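Local structure of protection of telomeres protein 1 (Schizosaccharomyces pombe, 5USB) at residues Phe17-Ile22 and Asp85-Lys90; Leu33-Tyr38 and Phe63-Ile68. The protein binds single-stranded telomeric DNA of consensus GGTTAC, protecting the 3' overhang and regulating telomerase and telomere length, here through one of its OB-fold domains. The protein carries 1 engineered substitution. One frame throughout, in Å; residues are numbered along the deposited sequence.

Gln20 N stands 2.8 Å from Thr36 O and Ile22 N 2.8 Å from Tyr34 O, probable hydrogen bonds that join contact 1 to contact 2. Both contacts run through neighbouring strands of the same curled OB-fold sheet: 17-22 pairs with 85-90 in contact 1, 33-38 with 63-68 in contact 2, and the centres of the two contacts lie 8 Å apart. Each sends side chains into the core, where Val35 of contact 2 touches Phe17, Ala19 and Val21 of contact 1. Contact 2 also carries Tyr34 and Arg66, which nucleotides of chain B touch, whereas contact 1 comes no nearer than about 8 Å to the nucleic acid by nearest atoms.

Contact 1: residues Phe17-Ile22 and Asp85-Lys90; sequences FYAQVI and DYVVMK
Phe17 and Met89 exchange two backbone hydrogen bonds, Phe17 N to Met89 O and Met89 N to Phe17 O, and Ala19 and Val87 repeat the pattern. Val21 N closes the series on Asp85 O at 2.8 Å, in an almost straight bond. Tyr18 with Val88 and Gln20 with Tyr86 are the intervening non-hydrogen-bonded pairs, where CA-H groups lean on carbonyl oxygens.

One group of apolar contacts lies on the face that carries Phe17, Ala19, Val87 and Met89. Here Met89 CB sits over one face of the Phe17 ring, while Met89 SD reaches the ring obliquely, 3.7 Å from Phe17 CE1, as a Met-aromatic contact. Phe17 CG stands between the backbone N and the carbonyl carbon (chi1 53°), which brings the ring alongside the methionine. Val21 CG2 meets Val87 CG1 at 3.8 Å, the two side chains crossing at about a right angle. Phe17, Ala19 and Val21 also touch Val35, so this face belongs to the interior of the OB-fold barrel, in which strand 14-26 pairs with several partners.

Aromatic contacts dominate the other face. Val88 CG2 lies over the Tyr18 ring, 3.9 Å from its centroid. Gln20, extended with CG anti to the backbone N (chi1 -170°), lays its amide nearly flat on the Tyr86 ring, the planes 13° apart, with Gln20 CG over the ring face. Replacing Tyr86 by an alanine is likely to leave the Gln20 amide without its stacking surface and a bridging water without its hydroxyl partner.

The polar ends find their partners in that water and in residues beyond the two segments. The water links Gln20 OE1, 2.8 Å away, to Tyr86 OH, while Gln20 NE2 donates to Gly84 O. Asp85 OD2 forms a salt bridge with Lys120.

Contact 2: residues Leu33-Tyr38 and Phe63-Ile68; sequences LYVTDY and FSIRCI. With nucleotides of chain B.
Tyr34 and Arg66 lie side by side on the DNA-binding face of an OB-fold sheet, pointing the same way from antiparallel strands. The tyrosine ring and the guanidinium are turned 83° apart, and Arg66 NE makes a weak hydrogen bond to Tyr34 OH at 3.4 Å. Arg66 CB fits beside the ring, 3.9 Å from Tyr34 CE2. Bent at its third torsion (chi3 -69°), the arginine lays one guanidinium face against the adenine of DA5 of chain B, with the adenine C6 over that face, while Arg66 NH1 donates to O2 of DT4 of chain B at 3.1 Å. The same adenine presents C2 to the edge of the Tyr34 ring.

On the reverse face the bumps are small and apolar. The methyl Val35 CG2 rests in the shallow hollow where two neighbours come together, 3.6 Å from Ile65 CG2 and 4.1 Å from Cys67 SG. Cys67 also touches Cys104, bringing strand 102-106 into this packing. Backbone bonds pair Leu33 with Cys67 and Val35 with Ile65.

Where the strands end, the edge of the Phe63 ring rests against the backbone of Tyr38, and Thr36 CG2 sits against a face of the Tyr38 ring. Thr36 turns OG1 away from its own backbone N (chi1 -174°), where it accepts from Tyr38 N, making an ST turn, and donates to Phe63 O at 2.6 Å.

Contact 1: residues Phe17-Ile22 and Asp85-Lys90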
ATOM      1  N   PHE A  17       7.297  -4.476   2.698  1.00 13.68           N
ATOM      2  CA  PHE A  17       6.607  -5.321   1.729  1.00 14.70           C
ATOM      3  C   PHE A  17       6.761  -4.760   0.325  1.00 13.96           C
ATOM      4  O   PHE A  17       7.038  -3.576   0.132  1.00 13.25           O
ATOM      5  CB  PHE A  17       5.117  -5.477   2.080  1.00 14.19           C
ATOM      6  CG  PHE A  17       4.385  -4.184   2.270  1.00 13.97           C
ATOM      7  CD1 PHE A  17       3.836  -3.522   1.184  1.00 14.55           C
ATOM      8  CD2 PHE A  17       4.200  -3.664   3.536  1.00 14.29           C
ATOM      9  CE1 PHE A  17       3.169  -2.329   1.358  1.00 14.24           C
ATOM     10  CE2 PHE A  17       3.508  -2.470   3.723  1.00 16.03           C
ATOM     11  CZ  PHE A  17       2.997  -1.809   2.620  1.00 14.13           C
ATOM     12  N   TYR A  18       6.543  -5.634  -0.642  1.00 13.23           N
ATOM     13  CA  TYR A  18       6.412  -5.308  -2.051  1.00 12.78           C
ATOM     14  C   TYR A  18       4.920  -5.292  -2.384  1.00 12.01           C
ATOM     15  O   TYR A  18       4.156  -6.117  -1.879  1.00 14.15           O
ATOM     16  CB  TYR A  18       7.113  -6.369  -2.917  1.00 14.55           C
ATOM     17  CG  TYR A  18       8.622  -6.332  -2.844  1.00 15.92           C
ATOM     18  CD1 TYR A  18       9.316  -5.596  -3.773  1.00 16.82           C
ATOM     19  CD2 TYR A  18       9.319  -7.048  -1.889  1.00 22.45           C
ATOM     20  CE1 TYR A  18      10.692  -5.547  -3.737  1.00 19.26           C
ATOM     21  CE2 TYR A  18      10.691  -7.007  -1.837  1.00 20.10           C
ATOM     22  CZ  TYR A  18      11.370  -6.265  -2.754  1.00 21.81           C
ATOM     23  OH  TYR A  18      12.767  -6.204  -2.731  1.00 25.23           O
ATOM     24  N   ALA A  19       4.514  -4.386  -3.259  1.00 12.70           N
ATOM     25  CA  ALA A  19       3.101  -4.303  -3.605  1.00 14.50           C
ATOM     26  C   ALA A  19       2.932  -3.608  -4.942  1.00 14.63           C
ATOM     27  O   ALA A  19       3.832  -2.924  -5.443  1.00 14.25           O
ATOM     28  CB  ALA A  19       2.331  -3.559  -2.531  1.00 14.95           C
ATOM     29  N   GLN A  20       1.753  -3.794  -5.519  1.00 11.95           N
ATOM     30  CA  GLN A  20       1.344  -3.081  -6.714  1.00 11.88           C
ATOM     31  C   GLN A  20       0.342  -1.990  -6.346  1.00 13.00           C
ATOM     32  O   GLN A  20      -0.548  -2.198  -5.515  1.00 11.80           O
ATOM     33  CB  GLN A  20       0.725  -4.026  -7.739  1.00 13.77           C
ATOM     34  CG  GLN A  20       0.536  -3.319  -9.067  1.00 16.80           C
ATOM     35  CD  GLN A  20       0.139  -4.224 -10.201  1.00 18.69           C
ATOM     36  OE1 GLN A  20      -0.519  -5.237 -10.005  1.00 17.83           O
ATOM     37  NE2 GLN A  20       0.476  -3.803 -11.427  1.00 19.07           N
ATOM     38  N   VAL A  21       0.527  -0.816  -6.944  1.00 12.00           N
ATOM     39  CA  VAL A  21      -0.327   0.333  -6.681  1.00 10.46           C
ATOM     40  C   VAL A  21      -1.593   0.199  -7.512  1.00 12.41           C
ATOM     41  O   VAL A  21      -1.544   0.150  -8.752  1.00 11.58           O
ATOM     42  CB  VAL A  21       0.392   1.651  -6.987  1.00 11.08           C
ATOM     43  CG1 VAL A  21      -0.552   2.818  -6.758  1.00 11.00           C
ATOM     44  CG2 VAL A  21       1.605   1.785  -6.147  1.00 12.36           C
ATOM     45  N   ILE A  22      -2.731   0.218  -6.832  1.00 12.23           N
ATOM     46  CA  ILE A  22      -4.028   0.132  -7.490  1.00 10.41           C
ATOM     47  C   ILE A  22      -4.625   1.501  -7.727  1.00 12.18           C
ATOM     48  O   ILE A  22      -5.190   1.753  -8.792  1.00 15.69           O
ATOM     49  CB  ILE A  22      -4.989  -0.750  -6.662  1.00 13.73           C
ATOM     50  CG1 ILE A  22      -4.466  -2.167  -6.467  1.00 14.86           C
ATOM     51  CG2 ILE A  22      -6.349  -0.754  -7.343  1.00 13.25           C
ATOM     52  CD1 ILE A  22      -4.188  -2.893  -7.774  1.00 20.04           C
ATOM     53  N   ASP A  85       2.095   0.992 -10.976  1.00 14.99           N
ATOM     54  CA  ASP A  85       3.476   0.840 -10.563  1.00 14.21           C
ATOM     55  C   ASP A  85       3.614  -0.202  -9.441  1.00 16.06           C
ATOM     56  O   ASP A  85       2.683  -0.486  -8.668  1.00 16.26           O
ATOM     57  CB  ASP A  85       4.046   2.160 -10.050  1.00 15.55           C
ATOM     58  CG  ASP A  85       4.333   3.159 -11.126  1.00 20.46           C
ATOM     59  OD1 ASP A  85       4.306   2.827 -12.335  1.00 20.52           O
ATOM     60  OD2 ASP A  85       4.610   4.318 -10.733  1.00 21.89           O
ATOM     61  N   TYR A  86       4.813  -0.775  -9.348  1.00 14.57           N
ATOM     62  CA  TYR A  86       5.190  -1.606  -8.223  1.00 14.59           C
ATOM     63  C   TYR A  86       6.045  -0.795  -7.274  1.00 14.21           C
ATOM     64  O   TYR A  86       6.816   0.069  -7.708  1.00 15.51           O
ATOM     65  CB  TYR A  86       5.945  -2.850  -8.696  1.00 18.21           C
ATOM     66  CG  TYR A  86       5.132  -3.724  -9.595  1.00 19.02           C
ATOM     67  CD1 TYR A  86       4.339  -4.712  -9.070  1.00 17.49           C
ATOM     68  CD2 TYR A  86       5.153  -3.551 -10.961  1.00 20.83           C
ATOM     69  CE1 TYR A  86       3.577  -5.524  -9.882  1.00 19.97           C
ATOM     70  CE2 TYR A  86       4.385  -4.337 -11.780  1.00 22.71           C
ATOM     71  CZ  TYR A  86       3.611  -5.334 -11.233  1.00 23.64           C
ATOM     72  OH  TYR A  86       2.842  -6.151 -12.063  1.00 26.96           O
ATOM     73  N   VAL A  87       5.842  -1.009  -5.988  1.00 12.12           N
ATOM     74  CA  VAL A  87       6.557  -0.279  -4.958  1.00 11.93           C
ATOM     75  C   VAL A  87       7.122  -1.266  -3.937  1.00 15.05           C
ATOM     76  O   VAL A  87       6.607  -2.373  -3.741  1.00 13.90           O
ATOM     77  CB  VAL A  87       5.699   0.800  -4.257  1.00 12.75           C
ATOM     78  CG1 VAL A  87       5.270   1.911  -5.225  1.00 14.59           C
ATOM     79  CG2 VAL A  87       4.481   0.213  -3.612  1.00 16.34           C
ATOM     80  N   VAL A  88       8.197  -0.839  -3.279  1.00 13.24           N
ATOM     81  CA  VAL A  88       8.735  -1.504  -2.095  1.00 12.75           C
ATOM     82  C   VAL A  88       8.687  -0.486  -0.969  1.00 13.21           C
ATOM     83  O   VAL A  88       9.216   0.623  -1.096  1.00 13.19           O
ATOM     84  CB  VAL A  88      10.153  -2.070  -2.317  1.00 14.43           C
ATOM     85  CG1 VAL A  88      11.150  -1.030  -2.773  1.00 17.19           C
ATOM     86  CG2 VAL A  88      10.570  -2.830  -1.046  1.00 17.23           C
ATOM     87  N   MET A  89       7.988  -0.841   0.105  1.00 14.95           N
ATOM     88  CA  MET A  89       7.820   0.005   1.279  1.00 13.56           C
ATOM     89  C   MET A  89       8.614  -0.642   2.402  1.00 13.36           C
ATOM     90  O   MET A  89       8.458  -1.828   2.653  1.00 13.70           O
ATOM     91  CB  MET A  89       6.323   0.133   1.605  1.00 17.29           C
ATOM     92  CG  MET A  89       5.614   0.784   0.364  1.00 21.48           C
ATOM     93  SD  MET A  89       3.886   1.232   0.482  1.00 25.68           S
ATOM     94  CE  MET A  89       4.025   2.317   1.851  1.00 20.52           C
ATOM     95  N   LYS A  90       9.490   0.131   3.035  1.00 12.45           N
ATOM     96  CA  LYS A  90      10.424  -0.390   4.022  1.00 13.32           C
ATOM     97  C   LYS A  90      10.214   0.330   5.339  1.00 14.71           C
ATOM     98  O   LYS A  90      10.136   1.559   5.378  1.00 14.72           O
ATOM     99  CB  LYS A  90      11.867  -0.232   3.537  1.00 14.75           C
ATOM    100  CG  LYS A  90      12.220  -1.177   2.439  1.00 17.33           C
ATOM    101  CD  LYS A  90      13.627  -0.975   1.923  1.00 20.80           C
ATOM    102  CE  LYS A  90      13.886  -1.809   0.709  1.00 23.90           C
ATOM    103  NZ  LYS A  90      15.097  -1.342  -0.040  1.00 28.92           N
TER
HETATM  104  O   HOH W   1       0.803  -7.456 -11.122  1.00 24.73           O

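Contact 2: residues Leu33-Tyr38 and Phe63-Ile68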
ATOM      1  N   LEU A  33      -2.048   6.238  -1.278  1.00 12.38           N
ATOM      2  CA  LEU A  33      -1.878   5.095  -2.153  1.00 12.39           C
ATOM      3  C   LEU A  33      -2.749   3.961  -1.642  1.00 12.51           C
ATOM      4  O   LEU A  33      -2.936   3.815  -0.446  1.00 14.86           O
ATOM      5  CB  LEU A  33      -0.404   4.568  -2.157  1.00 15.03           C
ATOM      6  CG  LEU A  33       0.731   5.474  -2.555  1.00 20.18           C
ATOM      7  CD1 LEU A  33       2.064   4.789  -2.186  1.00 22.70           C
ATOM      8  CD2 LEU A  33       0.638   5.827  -4.052  1.00 17.97           C
ATOM      9  N   TYR A  34      -3.294   3.172  -2.553  1.00 10.34           N
ATOM     10  CA  TYR A  34      -3.956   1.922  -2.214  1.00 11.22           C
ATOM     11  C   TYR A  34      -3.167   0.837  -2.914  1.00  9.97           C
ATOM     12  O   TYR A  34      -2.989   0.916  -4.139  1.00 12.45           O
ATOM     13  CB  TYR A  34      -5.412   1.897  -2.696  1.00 11.85           C
ATOM     14  CG  TYR A  34      -6.264   2.985  -2.065  1.00 10.82           C
ATOM     15  CD1 TYR A  34      -6.192   4.292  -2.476  1.00 15.68           C
ATOM     16  CD2 TYR A  34      -7.109   2.676  -1.010  1.00 16.78           C
ATOM     17  CE1 TYR A  34      -6.949   5.264  -1.879  1.00 16.64           C
ATOM     18  CE2 TYR A  34      -7.863   3.664  -0.386  1.00 18.64           C
ATOM     19  CZ  TYR A  34      -7.757   4.948  -0.828  1.00 17.81           C
ATOM     20  OH  TYR A  34      -8.516   5.929  -0.217  1.00 23.74           O
ATOM     21  N   VAL A  35      -2.622  -0.103  -2.142  1.00 10.18           N
ATOM     22  CA  VAL A  35      -1.717  -1.104  -2.689  1.00 11.03           C
ATOM     23  C   VAL A  35      -2.146  -2.508  -2.296  1.00 10.58           C
ATOM     24  O   VAL A  35      -2.895  -2.710  -1.345  1.00 11.50           O
ATOM     25  CB  VAL A  35      -0.272  -0.842  -2.262  1.00 10.53           C
ATOM     26  CG1 VAL A  35       0.079   0.591  -2.544  1.00 11.45           C
ATOM     27  CG2 VAL A  35      -0.058  -1.173  -0.811  1.00 11.58           C
ATOM     28  N   THR A  36      -1.695  -3.480  -3.089  1.00 11.82           N
ATOM     29  CA  THR A  36      -2.036  -4.880  -2.898  1.00 10.80           C
ATOM     30  C   THR A  36      -0.863  -5.763  -3.284  1.00 10.18           C
ATOM     31  O   THR A  36      -0.070  -5.402  -4.161  1.00 12.80           O
ATOM     32  CB  THR A  36      -3.251  -5.275  -3.764  1.00 11.14           C
ATOM     33  OG1 THR A  36      -3.670  -6.611  -3.461  1.00 12.37           O
ATOM     34  CG2 THR A  36      -2.926  -5.255  -5.217  1.00 12.77           C
ATOM     35  N   ASP A  37      -0.790  -6.954  -2.643  1.00 11.28           N
ATOM     36  CA  ASP A  37       0.055  -8.009  -3.196  1.00 14.03           C
ATOM     37  C   ASP A  37      -0.777  -9.243  -3.521  1.00 15.71           C
ATOM     38  O   ASP A  37      -0.223 -10.341  -3.712  1.00 16.23           O
ATOM     39  CB  ASP A  37       1.239  -8.333  -2.277  1.00 16.86           C
ATOM     40  CG  ASP A  37       0.842  -8.928  -0.967  1.00 13.17           C
ATOM     41  OD1 ASP A  37      -0.359  -9.195  -0.754  1.00 16.01           O
ATOM     42  OD2 ASP A  37       1.770  -9.207  -0.144  1.00 17.95           O
ATOM     43  N   TYR A  38      -2.092  -9.057  -3.601  1.00 13.49           N
ATOM     44  CA  TYR A  38      -3.069 -10.107  -3.905  1.00 14.01           C
ATOM     45  C   TYR A  38      -3.078 -11.192  -2.839  1.00 18.70           C
ATOM     46  O   TYR A  38      -3.312 -12.369  -3.130  1.00 18.75           O
ATOM     47  CB  TYR A  38      -2.827 -10.649  -5.320  1.00 15.20           C
ATOM     48  CG  TYR A  38      -3.213  -9.613  -6.336  1.00 18.40           C
ATOM     49  CD1 TYR A  38      -4.549  -9.447  -6.663  1.00 20.57           C
ATOM     50  CD2 TYR A  38      -2.268  -8.769  -6.914  1.00 16.66           C
ATOM     51  CE1 TYR A  38      -4.953  -8.502  -7.550  1.00 21.82           C
ATOM     52  CE2 TYR A  38      -2.677  -7.781  -7.824  1.00 21.08           C
ATOM     53  CZ  TYR A  38      -4.038  -7.677  -8.109  1.00 18.41           C
ATOM     54  OH  TYR A  38      -4.521  -6.746  -9.002  1.00 28.34           O
ATOM     55  N   PHE A  63      -8.329  -7.090   0.224  1.00 11.78           N
ATOM     56  CA  PHE A  63      -7.082  -7.379  -0.473  1.00 11.94           C
ATOM     57  C   PHE A  63      -6.163  -6.180  -0.680  1.00 12.63           C
ATOM     58  O   PHE A  63      -5.081  -6.358  -1.238  1.00 13.62           O
ATOM     59  CB  PHE A  63      -7.368  -8.014  -1.852  1.00 14.82           C
ATOM     60  CG  PHE A  63      -7.682  -9.497  -1.788  1.00 12.19           C
ATOM     61  CD1 PHE A  63      -8.957  -9.964  -1.487  1.00 15.57           C
ATOM     62  CD2 PHE A  63      -6.685 -10.424  -2.047  1.00 15.46           C
ATOM     63  CE1 PHE A  63      -9.197 -11.314  -1.417  1.00 16.03           C
ATOM     64  CE2 PHE A  63      -6.946 -11.763  -1.994  1.00 19.83           C
ATOM     65  CZ  PHE A  63      -8.172 -12.195  -1.679  1.00 16.21           C
ATOM     66  N   SER A  64      -6.547  -4.984  -0.257  1.00 11.38           N
ATOM     67  CA  SER A  64      -5.719  -3.794  -0.461  1.00 10.59           C
ATOM     68  C   SER A  64      -5.647  -2.983   0.826  1.00 11.54           C
ATOM     69  O   SER A  64      -6.566  -2.999   1.652  1.00 13.64           O
ATOM     70  CB  SER A  64      -6.285  -2.919  -1.590  1.00 14.11           C
ATOM     71  OG  SER A  64      -6.405  -3.697  -2.749  1.00 14.96           O
ATOM     72  N   ILE A  65      -4.552  -2.240   0.988  1.00 11.81           N
ATOM     73  CA  ILE A  65      -4.335  -1.391   2.161  1.00 12.78           C
ATOM     74  C   ILE A  65      -4.105   0.050   1.705  1.00 12.02           C
ATOM     75  O   ILE A  65      -3.436   0.292   0.700  1.00 12.46           O
ATOM     76  CB  ILE A  65      -3.163  -1.886   3.034  1.00 13.38           C
ATOM     77  CG1 ILE A  65      -3.149  -1.093   4.346  1.00 13.41           C
ATOM     78  CG2 ILE A  65      -1.805  -1.801   2.313  1.00 11.74           C
ATOM     79  CD1 ILE A  65      -2.233  -1.666   5.397  1.00 17.10           C
ATOM     80  N   ARG A  66      -4.699   0.986   2.427  1.00 11.45           N
ATOM     81  CA  ARG A  66      -4.498   2.413   2.203  0.60 12.60           C
ATOM     82  C   ARG A  66      -3.216   2.858   2.883  1.00 11.38           C
ATOM     83  O   ARG A  66      -2.980   2.501   4.031  1.00 12.40           O
ATOM     84  CB  ARG A  66      -5.674   3.206   2.775  0.60 15.70           C
ATOM     85  CG  ARG A  66      -5.459   4.706   2.862  0.60 18.36           C
ATOM     86  CD  ARG A  66      -6.573   5.332   3.717  0.60 19.03           C
ATOM     87  NE  ARG A  66      -7.862   5.291   3.059  0.60 22.92           N
ATOM     88  CZ  ARG A  66      -9.030   5.333   3.689  0.60 20.12           C
ATOM     89  NH1 ARG A  66      -9.087   5.414   5.013  0.60 20.39           N
ATOM     90  NH2 ARG A  66     -10.143   5.294   2.983  0.60 24.37           N
ATOM     91  N   CYS A  67      -2.399   3.640   2.179  1.00 12.12           N
ATOM     92  CA  CYS A  67      -1.170   4.199   2.744  1.00 12.73           C
ATOM     93  C   CYS A  67      -1.321   5.705   2.665  1.00 11.95           C
ATOM     94  O   CYS A  67      -1.580   6.226   1.581  1.00 13.30           O
ATOM     95  CB  CYS A  67       0.078   3.738   1.982  1.00 14.09           C
ATOM     96  SG  CYS A  67       0.185   1.939   1.778  1.00 17.22           S
ATOM     97  N   ILE A  68      -1.135   6.405   3.800  1.00 13.29           N
ATOM     98  CA  ILE A  68      -1.166   7.863   3.833  1.00 13.94           C
ATOM     99  C   ILE A  68       0.248   8.399   3.991  1.00 13.34           C
ATOM    100  O   ILE A  68       0.963   8.018   4.921  1.00 14.36           O
ATOM    101  CB  ILE A  68      -2.057   8.398   4.965  1.00 16.49           C
ATOM    102  CG1 ILE A  68      -3.423   7.725   4.917  1.00 20.55           C
ATOM    103  CG2 ILE A  68      -2.148   9.942   4.876  1.00 18.45           C
ATOM    104  CD1 ILE A  68      -4.170   8.039   3.727  1.00 22.61           C
TER
ATOM    105  P    DA B   5     -16.473   5.346   2.029  1.00 29.82           P
ATOM    106  OP1  DA B   5     -17.303   6.386   1.462  1.00 26.20           O
ATOM    107  OP2  DA B   5     -17.007   4.333   2.900  1.00 37.51           O
ATOM    108  O5'  DA B   5     -15.779   4.597   0.820  1.00 24.26           O
ATOM    109  C5'  DA B   5     -15.195   5.340  -0.231  1.00 21.27           C
ATOM    110  C4'  DA B   5     -14.294   4.428  -1.019  1.00 18.09           C
ATOM    111  O4'  DA B   5     -13.147   4.099  -0.214  1.00 19.08           O
ATOM    112  C3'  DA B   5     -14.930   3.094  -1.394  1.00 21.61           C
ATOM    113  O3'  DA B   5     -14.467   2.658  -2.672  1.00 23.43           O
ATOM    114  C2'  DA B   5     -14.492   2.183  -0.262  1.00 18.34           C
ATOM    115  C1'  DA B   5     -13.120   2.722   0.092  1.00 19.02           C
ATOM    116  N9   DA B   5     -12.754   2.606   1.495  1.00 19.68           N
ATOM    117  C8   DA B   5     -13.514   2.954   2.580  1.00 18.38           C
ATOM    118  N7   DA B   5     -12.904   2.791   3.723  1.00 20.74           N
ATOM    119  C5   DA B   5     -11.638   2.359   3.366  1.00 17.84           C
ATOM    120  C6   DA B   5     -10.510   2.021   4.121  1.00 20.33           C
ATOM    121  N6   DA B   5     -10.468   2.078   5.450  1.00 22.13           N
ATOM    122  N1   DA B   5      -9.413   1.606   3.457  1.00 18.55           N
ATOM    123  C2   DA B   5      -9.459   1.541   2.127  1.00 19.45           C
ATOM    124  N3   DA B   5     -10.454   1.840   1.306  1.00 17.03           N
ATOM    125  C4   DA B   5     -11.529   2.250   1.996  1.00 19.87           C
ATOM    126  P    DG B   2      -6.299  16.330  12.194  1.00 73.77           P
ATOM    127  OP1  DG B   2      -6.668  17.758  12.229  1.00 69.03           O
ATOM    128  OP2  DG B   2      -6.599  15.448  13.328  1.00 58.58           O
ATOM    129  O5'  DG B   2      -6.956  15.706  10.889  1.00 57.60           O
ATOM    130  C5'  DG B   2      -6.826  16.360   9.631  1.00 43.41           C
ATOM    131  C4'  DG B   2      -7.232  15.402   8.539  1.00 49.59           C
ATOM    132  O4'  DG B   2      -6.153  14.521   8.177  1.00 46.69           O
ATOM    133  C3'  DG B   2      -8.359  14.461   8.925  1.00 43.91           C
ATOM    134  O3'  DG B   2      -9.555  15.197   8.752  1.00 40.58           O
ATOM    135  C2'  DG B   2      -8.186  13.347   7.907  1.00 39.84           C
ATOM    136  C1'  DG B   2      -6.680  13.264   7.747  1.00 37.11           C
ATOM    137  N9   DG B   2      -6.041  12.228   8.542  1.00 31.23           N
ATOM    138  C8   DG B   2      -5.353  12.432   9.705  1.00 32.82           C
ATOM    139  N7   DG B   2      -4.870  11.337  10.218  1.00 35.92           N
ATOM    140  C5   DG B   2      -5.299  10.342   9.358  1.00 27.38           C
ATOM    141  C6   DG B   2      -5.094   8.944   9.409  1.00 28.50           C
ATOM    142  O6   DG B   2      -4.452   8.295  10.234  1.00 32.25           O
ATOM    143  N1   DG B   2      -5.716   8.296   8.348  1.00 34.20           N
ATOM    144  C2   DG B   2      -6.418   8.924   7.350  1.00 33.43           C
ATOM    145  N2   DG B   2      -6.922   8.137   6.402  1.00 36.26           N
ATOM    146  N3   DG B   2      -6.619  10.230   7.295  1.00 36.82           N
ATOM    147  C4   DG B   2      -6.031  10.873   8.322  1.00 29.74           C
ATOM    148  P    DT B   4     -15.542  11.020   5.724  1.00 33.59           P
ATOM    149  OP1  DT B   4     -16.416  11.630   4.735  1.00 40.06           O
ATOM    150  OP2  DT B   4     -16.001  10.880   7.092  1.00 36.09           O
ATOM    151  O5'  DT B   4     -15.220   9.580   5.134  1.00 28.82           O
ATOM    152  C5'  DT B   4     -14.448   9.446   3.954  1.00 26.88           C
ATOM    153  C4'  DT B   4     -14.183   7.993   3.645  1.00 27.15           C
ATOM    154  O4'  DT B   4     -13.244   7.462   4.610  1.00 25.11           O
ATOM    155  C3'  DT B   4     -15.405   7.076   3.700  1.00 24.43           C
ATOM    156  O3'  DT B   4     -15.240   6.030   2.743  1.00 28.07           O
ATOM    157  C2'  DT B   4     -15.296   6.470   5.086  1.00 22.17           C
ATOM    158  C1'  DT B   4     -13.791   6.306   5.206  1.00 24.66           C
ATOM    159  N1   DT B   4     -13.272   6.219   6.580  1.00 30.96           N
ATOM    160  C2   DT B   4     -12.350   5.244   6.872  1.00 27.60           C
ATOM    161  O2   DT B   4     -11.890   4.496   6.038  1.00 23.81           O
ATOM    162  N3   DT B   4     -11.913   5.247   8.167  1.00 31.52           N
ATOM    163  C4   DT B   4     -12.326   6.076   9.186  1.00 36.43           C
ATOM    164  O4   DT B   4     -11.851   5.948  10.305  1.00 39.47           O
ATOM    165  C5   DT B   4     -13.304   7.065   8.816  1.00 34.60           C
ATOM    166  C7   DT B   4     -13.804   8.014   9.860  1.00 37.73           C
ATOM    167  C6   DT B   4     -13.738   7.075   7.553  1.00 31.74           C
TER
HETATM  168  O   HOH W   2      -2.729  -7.519  -0.472  1.00 15.14           O